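Local atomic coordinates of triggering receptor expressed on myeloid cells 1 (Mus musculus, PDB entry 1U9K), a protein that amplifies inflammatory responses as a myeloid cell-surface receptor that multimerizes on ligand binding and signals through the adapter TYROBP/DAP12, here represented by its extracellular V-type immunoglobulin domain. Residues 7-10 with 16-19; 76-81 with 91-96. One frame throughout, in Å; residues are numbered along the deposited sequence.

Contact 1 (7-10 with 16-19); sequences ERYD and TLTV
The ring of Y9 carries this contact, and L17, T18 and V19 meet it obliquely, neither squarely over a face nor straight at the rim. L17 comes closest, its methyl CD1 lying 3.6 Å from Y9 CD2, and the two side chains run at about a right angle to each other. Further along the same side of the ring, Y9 CE2 is 4.2 Å from V19 CG2, while the carbonyl oxygen of T18 stands 4.0 Å from Y9 CE2. In the plane of the ring, at its edge, lies the backbone oxygen of E7, from the same strand. Y9 reaches across because its CG lies opposite the carbonyl carbon and beside the backbone N (chi1 -80°), whereas CG of L17 is swung to the far side from its own N, which brings CD1 round to the ring. With an alanine here, the methyls of L17 and V19 would probably be left without their cover from strand 7-11, and a gap would open between the two strands. The second flat group is the guanidinium of R8: R8 NE gives D10 OD2 a 2.9 Å hydrogen bond (153° at the hydrogen) lying in its plane and received on the syn lone pair, and a weak bond from R8 NH2 to D10 OD1 completes a salt bridge along the strand. The segments themselves share no hydrogen bond; they run nearly antiparallel at 151°, with their axes 9.3 Å apart. Each is instead an outermost strand of a different sheet of the immunoglobulin sandwich. Strand 7-11 pairs in parallel with strand 103-113, whose F106 and V109 also touch Y9, while strand 17-22 is hydrogen-bonded to strand 75-80, with M80 packed on L17.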
loop_
_atom_site.group_PDB
_atom_site.type_symbol
_atom_site.label_atom_id
_atom_site.label_comp_id
_atom_site.label_asym_id
_atom_site.label_seq_id
_atom_site.Cartn_x
_atom_site.Cartn_y
_atom_site.Cartn_z
ATOM N N GLU A 7 3.611 5.199 -11.588
ATOM C CA GLU A 7 2.372 5.635 -12.243
ATOM C C GLU A 7 1.826 6.868 -11.499
ATOM O O GLU A 7 1.735 6.860 -10.293
ATOM C CB GLU A 7 1.351 4.490 -12.183
ATOM C CG GLU A 7 -0.022 4.869 -12.751
ATOM C CD GLU A 7 -0.984 3.704 -12.900
ATOM O OE1 GLU A 7 -0.927 2.728 -12.113
ATOM O OE2 GLU A 7 -1.847 3.805 -13.791
ATOM N N ARG A 8 1.458 7.904 -12.235
ATOM C CA ARG A 8 0.905 9.088 -11.653
ATOM C C ARG A 8 -0.591 8.839 -11.287
ATOM O O ARG A 8 -1.370 8.302 -12.068
ATOM C CB ARG A 8 1.059 10.244 -12.593
ATOM C CG ARG A 8 0.962 11.630 -11.934
ATOM C CD ARG A 8 1.515 12.774 -12.781
ATOM N NE ARG A 8 0.789 14.033 -12.561
ATOM C CZ ARG A 8 1.311 15.172 -12.063
ATOM N NH1 ARG A 8 2.599 15.261 -11.747
ATOM N NH2 ARG A 8 0.541 16.245 -11.901
ATOM N N TYR A 9 -0.965 9.271 -10.097
ATOM C CA TYR A 9 -2.346 9.308 -9.658
ATOM C C TYR A 9 -2.600 10.749 -9.264
ATOM O O TYR A 9 -2.090 11.174 -8.263
ATOM C CB TYR A 9 -2.527 8.431 -8.432
ATOM C CG TYR A 9 -2.663 6.935 -8.751
ATOM C CD1 TYR A 9 -1.574 6.190 -9.234
ATOM C CD2 TYR A 9 -3.869 6.266 -8.549
ATOM C CE1 TYR A 9 -1.694 4.833 -9.505
ATOM C CE2 TYR A 9 -4.007 4.907 -8.848
ATOM C CZ TYR A 9 -2.918 4.189 -9.314
ATOM O OH TYR A 9 -3.085 2.832 -9.558
ATOM N N ASP A 10 -3.401 11.460 -10.043
ATOM C CA ASP A 10 -3.673 12.911 -9.848
ATOM C C ASP A 10 -5.034 13.060 -9.199
ATOM O O ASP A 10 -6.033 12.598 -9.771
ATOM C CB ASP A 10 -3.771 13.588 -11.186
ATOM C CG ASP A 10 -2.455 13.924 -11.735
ATOM O OD1 ASP A 10 -1.779 14.817 -11.149
ATOM O OD2 ASP A 10 -2.020 13.319 -12.735
ATOM N N THR A 16 -10.533 10.350 -2.065
ATOM C CA THR A 16 -9.935 9.121 -1.551
ATOM C C THR A 16 -9.124 8.487 -2.683
ATOM O O THR A 16 -9.589 8.410 -3.849
ATOM C CB THR A 16 -11.028 8.152 -1.137
ATOM O OG1 THR A 16 -11.768 8.702 -0.064
ATOM C CG2 THR A 16 -10.463 6.897 -0.610
ATOM N N LEU A 17 -7.899 8.127 -2.357
ATOM C CA LEU A 17 -7.047 7.350 -3.249
ATOM C C LEU A 17 -7.367 5.883 -3.085
ATOM O O LEU A 17 -7.427 5.408 -1.943
ATOM C CB LEU A 17 -5.607 7.563 -2.889
ATOM C CG LEU A 17 -4.585 6.681 -3.589
ATOM C CD1 LEU A 17 -4.635 6.970 -5.060
ATOM C CD2 LEU A 17 -3.193 6.785 -2.980
ATOM N N THR A 18 -7.573 5.164 -4.187
ATOM C CA THR A 18 -7.733 3.715 -4.134
ATOM C C THR A 18 -6.707 3.111 -5.074
ATOM O O THR A 18 -6.648 3.508 -6.223
ATOM C CB THR A 18 -9.139 3.274 -4.588
ATOM O OG1 THR A 18 -10.134 3.846 -3.730
ATOM C CG2 THR A 18 -9.335 1.790 -4.412
ATOM N N VAL A 19 -5.953 2.125 -4.597
ATOM C CA VAL A 19 -4.908 1.471 -5.355
ATOM C C VAL A 19 -5.127 -0.021 -5.172
ATOM O O VAL A 19 -5.349 -0.479 -4.061
ATOM C CB VAL A 19 -3.524 1.875 -4.817
ATOM C CG1 VAL A 19 -2.419 1.039 -5.402
ATOM C CG2 VAL A 19 -3.306 3.341 -5.038
#

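Contact 2 (76-81 with 91-96); sequences LQVQMT and YRCVIY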
loop_
_atom_site.group_PDB
_atom_site.type_symbol
_atom_site.label_atom_id
_atom_site.label_comp_id
_atom_site.label_asym_id
_atom_site.label_seq_id
_atom_site.Cartn_x
_atom_site.Cartn_y
_atom_site.Cartn_z
ATOM N N LEU A 76 -4.419 -6.922 -2.870
ATOM C CA LEU A 76 -4.383 -6.041 -1.720
ATOM C C LEU A 76 -4.901 -4.689 -2.192
ATOM O O LEU A 76 -4.355 -4.174 -3.179
ATOM C CB LEU A 76 -2.921 -5.897 -1.364
ATOM C CG LEU A 76 -2.530 -5.129 -0.138
ATOM C CD1 LEU A 76 -2.941 -5.949 1.080
ATOM C CD2 LEU A 76 -1.030 -4.888 -0.156
ATOM N N GLN A 77 -5.919 -4.121 -1.570
ATOM C CA GLN A 77 -6.388 -2.764 -1.949
ATOM C C GLN A 77 -6.078 -1.761 -0.856
ATOM O O GLN A 77 -6.386 -1.988 0.319
ATOM C CB GLN A 77 -7.898 -2.754 -2.158
ATOM C CG GLN A 77 -8.434 -1.454 -2.679
ATOM C CD GLN A 77 -9.897 -1.528 -2.928
ATOM O OE1 GLN A 77 -10.325 -1.978 -3.976
ATOM N NE2 GLN A 77 -10.678 -1.108 -1.956
ATOM N N VAL A 78 -5.520 -0.631 -1.242
ATOM C CA VAL A 78 -5.209 0.416 -0.297
ATOM C C VAL A 78 -6.120 1.603 -0.538
ATOM O O VAL A 78 -6.412 1.925 -1.677
ATOM C CB VAL A 78 -3.747 0.841 -0.471
ATOM C CG1 VAL A 78 -3.433 1.973 0.497
ATOM C CG2 VAL A 78 -2.820 -0.386 -0.296
ATOM N N GLN A 79 -6.642 2.213 0.528
ATOM C CA GLN A 79 -7.399 3.444 0.389
ATOM C C GLN A 79 -6.805 4.433 1.354
ATOM O O GLN A 79 -6.508 4.061 2.505
ATOM C CB GLN A 79 -8.853 3.246 0.707
ATOM C CG GLN A 79 -9.624 2.518 -0.355
ATOM C CD GLN A 79 -11.034 2.243 0.106
ATOM O OE1 GLN A 79 -11.378 1.101 0.427
ATOM N NE2 GLN A 79 -11.832 3.295 0.212
ATOM N N MET A 80 -6.629 5.677 0.911
ATOM C CA MET A 80 -6.259 6.812 1.777
ATOM C C MET A 80 -7.362 7.810 1.610
ATOM O O MET A 80 -7.621 8.226 0.505
ATOM C CB MET A 80 -4.951 7.470 1.314
ATOM C CG MET A 80 -3.774 6.568 1.419
ATOM S SD MET A 80 -2.259 7.272 0.715
ATOM C CE MET A 80 -2.060 8.733 1.574
ATOM N N THR A 81 -8.027 8.178 2.691
ATOM C CA THR A 81 -9.180 9.020 2.639
ATOM C C THR A 81 -8.777 10.434 2.973
ATOM O O THR A 81 -7.727 10.679 3.541
ATOM C CB THR A 81 -10.232 8.566 3.611
ATOM O OG1 THR A 81 -9.632 8.371 4.917
ATOM C CG2 THR A 81 -10.778 7.192 3.200
ATOM N N TYR A 91 4.671 6.282 -3.193
ATOM C CA TYR A 91 4.207 5.227 -2.308
ATOM C C TYR A 91 4.318 3.900 -3.017
ATOM O O TYR A 91 4.423 3.855 -4.216
ATOM C CB TYR A 91 2.732 5.405 -1.969
ATOM C CG TYR A 91 2.384 6.618 -1.191
ATOM C CD1 TYR A 91 2.053 7.816 -1.834
ATOM C CD2 TYR A 91 2.308 6.583 0.214
ATOM C CE1 TYR A 91 1.713 8.948 -1.110
ATOM C CE2 TYR A 91 1.983 7.741 0.946
ATOM C CZ TYR A 91 1.710 8.894 0.291
ATOM O OH TYR A 91 1.372 10.046 0.968
ATOM N N ARG A 92 4.303 2.815 -2.270
ATOM C CA ARG A 92 4.210 1.518 -2.879
ATOM C C ARG A 92 3.560 0.545 -1.946
ATOM O O ARG A 92 3.595 0.714 -0.733
ATOM C CB ARG A 92 5.592 0.992 -3.241
ATOM C CG ARG A 92 6.530 0.982 -2.096
ATOM C CD ARG A 92 7.906 0.518 -2.421
ATOM N NE ARG A 92 8.669 0.245 -1.202
ATOM C CZ ARG A 92 9.995 0.093 -1.189
ATOM N NH1 ARG A 92 10.669 0.158 -2.282
ATOM N NH2 ARG A 92 10.646 -0.153 -0.078
ATOM N N CYS A 93 2.999 -0.504 -2.524
ATOM C CA CYS A 93 2.592 -1.720 -1.808
ATOM C C CYS A 93 3.739 -2.733 -1.892
ATOM O O CYS A 93 4.383 -2.883 -2.949
ATOM C CB CYS A 93 1.446 -2.451 -2.526
ATOM S SG CYS A 93 -0.087 -1.581 -2.763
ATOM N N VAL A 94 3.968 -3.443 -0.794
ATOM C CA VAL A 94 5.049 -4.393 -0.715
ATOM C C VAL A 94 4.678 -5.638 0.053
ATOM O O VAL A 94 3.749 -5.652 0.891
ATOM C CB VAL A 94 6.260 -3.804 -0.027
ATOM C CG1 VAL A 94 6.800 -2.588 -0.784
ATOM C CG2 VAL A 94 5.964 -3.518 1.476
ATOM N N ILE A 95 5.391 -6.706 -0.267
ATOM C CA ILE A 95 5.553 -7.823 0.684
ATOM C C ILE A 95 6.542 -7.320 1.730
ATOM O O ILE A 95 7.666 -6.920 1.395
ATOM C CB ILE A 95 6.050 -9.077 0.026
ATOM C CG1 ILE A 95 5.166 -9.489 -1.159
ATOM C CG2 ILE A 95 6.189 -10.236 1.104
ATOM C CD1 ILE A 95 3.697 -9.702 -0.807
ATOM N N TYR A 96 6.104 -7.369 2.985
ATOM C CA TYR A 96 6.791 -6.878 4.136
ATOM C C TYR A 96 7.330 -7.998 5.015
ATOM O O TYR A 96 6.574 -8.816 5.581
ATOM C CB TYR A 96 5.858 -5.995 4.906
ATOM C CG TYR A 96 6.485 -5.179 6.027
ATOM C CD1 TYR A 96 7.296 -4.079 5.766
ATOM C CD2 TYR A 96 6.196 -5.492 7.353
ATOM C CE1 TYR A 96 7.852 -3.336 6.800
ATOM C CE2 TYR A 96 6.742 -4.765 8.400
ATOM C CZ TYR A 96 7.549 -3.674 8.114
ATOM O OH TYR A 96 8.078 -2.979 9.155
#
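This is a face-to-face contact between the two sheets of the immunoglobulin sandwich, almost at the centre of the domain, and apolar side chains make it. The segments 76-81 and 91-96 run at 143° to each other with axes 9.3 Å apart, a spacing that side chains and not backbone bonds must fill. Every residue that touches is buried. Three pairs follow one another along the interface. At one end L76 points inward, and its CD2 lies 4.2 Å from CB of C93. Next, V78 sets CG2 opposite its carbonyl carbon, and that methyl meets SG of C93 at 3.9 Å. The third pair is a Met-aromatic contact: SD of M80 sits over one face of the Y91 ring, displaced toward the rim, 4.5 Å from the ring centroid and 19° off the ring normal. The bend of the methionine chain at its last torsion (chi3 57°) sends the terminal methyl along the tyrosine, so that M80 CE lies 4.0 Å from Y91 CZ and 3.7 Å from Y91 OH. The two side chains thus approach from opposing sheets and overlap at their ends. The phenol is a polar group in an apolar layer, and its hydroxyl is hydrogen-bonded to the backbone oxygen of D87, which is likely to help hold the ring in place. W35 also meets the Y91 ring, with the planes about parallel, and M80 and V78 both touch W35. The SG of C93 is bonded to C21 of strand 17-22. Such an arrangement is the classic V-set core: an intersheet disulfide packed near the core tryptophan, W35, of strand 32-37, and a tyrosine corner, in which the tyrosine of the Asp-X-Gly-X-Tyr-X-Cys sequence holds the backbone four residues before it.

In the fold
From the N terminus, strand 7-11 enters the sheet that also holds strands 103-113 and 89-96; after a short turn, which contributes E13 to a zinc site, the chain crosses to the other sheet and contact 1 closes that loop. Contact 2 opens much later, so the two lie in series and neither nests nor crosses the other; it spans the connection between strands 75-80 and 89-96. The pair are nonetheless joined edge to edge within one sheet, since 16-19 and 76-81 lie on neighbouring antiparallel strands, 17-22 and 75-80, with a probable hydrogen bond from V78 N to V19 O. Contact 1 thus ties the sheets together at an edge of the sandwich, contact 2 through its middle.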